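Local coordinates for 5'-deoxynucleotidase (Archaeoglobus fulgidus, PDB 1YNB), which probably hydrolyses 2'-deoxyribonucleoside 5'-phosphates to the deoxyribonucleoside and phosphate, as a homodimeric metal-dependent phosphatase of the HD-domain family, at residues S57-E62 / E117-D122. Residues are numbered along the deposited sequence; the frame is centred on the assembly and turned at random.
Sequences SGESVE and EVYVSD
Ser57 and Glu59, in the turn that joins helices 39-56 and 61-73, meet Tyr119 in the first turn of helix 117-135, a surface contact within the helical HD-domain fold. The backbones stay well apart, with Ser57 CA and Tyr119 CA 9.4 Å from each other, and the tyrosine ring spans the gap. A Schellman motif ends helix 39-56: Glu59 N bonds to Ala54 O and Gly58 N to Leu55 O. Gly58 sits at positive phi (83°), where a side chain would press on the carbonyl O of Ser57, a clash that glycine escapes. Ser60 then N-caps the next helix, its OG bonding to Lys63 N.

Tyr119 points its CB toward the turn, and its length brings the phenol to the carboxylate of Glu59. Tyr119 OH donates to Glu59 OE2 over 2.7 Å, and OE2 accepts with its anti lone pair, on the side away from OE1. OE2 lies at the ring edge, in the ring plane, while the carboxylate plane stands nearly upright to the ring, at 83°. With CG anti to its carbonyl carbon (chi1 -55°), Glu59 brings that methylene to 3.3 Å from Tyr119 OH, and the bend at chi2 turns the carboxylate so that OE2 also reaches the phenol oxygen. The Tyr119 side chain also touches Leu53 of helix 39-56 and Ala67 of helix 61-73. A phenylalanine here would probably leave Glu59 OE2 without its phenol donor and the carboxylate less firmly held. Small enough to fit beside the ring, Ser57 hydrogen-bonds through OG to Leu53 O, and that same OG rests at the ring edge, 3.4 Å from Tyr119 CE1.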
loop_
_atom_site.group_PDB
_atom_site.type_symbol
_atom_site.label_atom_id
_atom_site.label_comp_id
_atom_site.label_asym_id
_atom_site.label_seq_id
_atom_site.Cartn_x
_atom_site.Cartn_y
_atom_site.Cartn_z
ATOM N N SER A 57 -22.021 -10.123 -13.362
ATOM C CA SER A 57 -23.074 -11.133 -13.361
ATOM C C SER A 57 -24.408 -10.476 -13.685
ATOM O O SER A 57 -25.459 -11.087 -13.518
ATOM C CB SER A 57 -23.182 -11.807 -11.998
ATOM O OG SER A 57 -22.051 -12.623 -11.747
ATOM N N GLY A 58 -24.346 -9.224 -14.114
ATOM C CA GLY A 58 -25.536 -8.482 -14.454
ATOM C C GLY A 58 -26.288 -7.819 -13.313
ATOM O O GLY A 58 -27.265 -7.108 -13.585
ATOM N N GLU A 59 -25.868 -8.028 -12.060
ATOM C CA GLU A 59 -26.557 -7.429 -10.908
ATOM C C GLU A 59 -26.404 -5.901 -10.870
ATOM O O GLU A 59 -25.582 -5.321 -11.594
ATOM C CB GLU A 59 -26.065 -8.082 -9.610
ATOM C CG GLU A 59 -26.206 -9.613 -9.632
ATOM C CD GLU A 59 -27.232 -10.162 -8.641
ATOM O OE1 GLU A 59 -28.108 -9.400 -8.178
ATOM O OE2 GLU A 59 -27.173 -11.371 -8.328
ATOM N N SER A 60 -27.230 -5.243 -10.063
ATOM C CA SER A 60 -27.216 -3.780 -9.983
ATOM C C SER A 60 -26.066 -3.239 -9.136
ATOM O O SER A 60 -25.504 -3.964 -8.329
ATOM C CB SER A 60 -28.521 -3.281 -9.368
ATOM O OG SER A 60 -28.570 -3.617 -7.992
ATOM N N VAL A 61 -25.736 -1.969 -9.319
ATOM C CA VAL A 61 -24.683 -1.354 -8.525
ATOM C C VAL A 61 -25.023 -1.523 -7.051
ATOM O O VAL A 61 -24.167 -1.889 -6.236
ATOM C CB VAL A 61 -24.553 0.132 -8.842
ATOM C CG1 VAL A 61 -23.528 0.768 -7.939
ATOM C CG2 VAL A 61 -24.133 0.300 -10.268
ATOM N N GLU A 62 -26.283 -1.295 -6.699
ATOM C CA GLU A 62 -26.672 -1.411 -5.304
ATOM C C GLU A 62 -26.397 -2.810 -4.827
ATOM O O GLU A 62 -25.964 -3.033 -3.692
ATOM C CB GLU A 62 -28.163 -1.076 -5.114
ATOM C CG GLU A 62 -28.583 0.199 -5.842
ATOM C CD GLU A 62 -28.566 0.003 -7.347
ATOM O OE1 GLU A 62 -27.964 0.824 -8.086
ATOM O OE2 GLU A 62 -29.164 -1.001 -7.788
ATOM N N GLU A 117 -24.155 -14.135 -0.643
ATOM C CA GLU A 117 -23.151 -15.036 -0.132
ATOM C C GLU A 117 -22.394 -15.763 -1.222
ATOM O O GLU A 117 -21.238 -16.134 -1.020
ATOM C CB GLU A 117 -23.742 -16.035 0.876
ATOM C CG GLU A 117 -24.032 -15.364 2.228
ATOM C CD GLU A 117 -22.938 -14.338 2.634
ATOM O OE1 GLU A 117 -21.784 -14.727 2.941
ATOM O OE2 GLU A 117 -23.229 -13.126 2.639
ATOM N N VAL A 118 -23.015 -15.974 -2.377
ATOM C CA VAL A 118 -22.271 -16.666 -3.421
ATOM C C VAL A 118 -21.185 -15.775 -3.998
ATOM O O VAL A 118 -20.112 -16.263 -4.318
ATOM C CB VAL A 118 -23.171 -17.192 -4.556
ATOM C CG1 VAL A 118 -22.333 -17.763 -5.653
ATOM C CG2 VAL A 118 -24.051 -18.311 -4.018
ATOM N N TYR A 119 -21.442 -14.476 -4.125
ATOM C CA TYR A 119 -20.400 -13.594 -4.644
ATOM C C TYR A 119 -19.271 -13.467 -3.611
ATOM O O TYR A 119 -18.101 -13.356 -3.978
ATOM C CB TYR A 119 -20.947 -12.201 -4.973
ATOM C CG TYR A 119 -21.976 -12.218 -6.077
ATOM C CD1 TYR A 119 -21.649 -12.695 -7.352
ATOM C CD2 TYR A 119 -23.301 -11.832 -5.829
ATOM C CE1 TYR A 119 -22.612 -12.800 -8.351
ATOM C CE2 TYR A 119 -24.276 -11.931 -6.833
ATOM C CZ TYR A 119 -23.920 -12.422 -8.089
ATOM O OH TYR A 119 -24.872 -12.582 -9.069
ATOM N N VAL A 120 -19.627 -13.481 -2.332
ATOM C CA VAL A 120 -18.632 -13.372 -1.275
ATOM C C VAL A 120 -17.759 -14.617 -1.290
ATOM O O VAL A 120 -16.524 -14.530 -1.208
ATOM C CB VAL A 120 -19.296 -13.220 0.114
ATOM C CG1 VAL A 120 -18.221 -13.138 1.224
ATOM C CG2 VAL A 120 -20.138 -11.935 0.136
ATOM N N SER A 121 -18.401 -15.774 -1.404
ATOM C CA SER A 121 -17.688 -17.048 -1.413
ATOM C C SER A 121 -16.705 -17.136 -2.582
ATOM O O SER A 121 -15.551 -17.523 -2.385
ATOM C CB SER A 121 -18.682 -18.218 -1.504
ATOM O OG SER A 121 -18.003 -19.458 -1.352
ATOM N N ASP A 122 -17.164 -16.799 -3.786
ATOM C CA ASP A 122 -16.314 -16.835 -4.968
ATOM C C ASP A 122 -15.188 -15.784 -4.860
ATOM O O ASP A 122 -14.039 -16.034 -5.276
ATOM C CB ASP A 122 -17.107 -16.525 -6.234
ATOM C CG ASP A 122 -17.722 -17.782 -6.899
ATOM O OD1 ASP A 122 -17.627 -18.916 -6.362
ATOM O OD2 ASP A 122 -18.296 -17.605 -7.976
#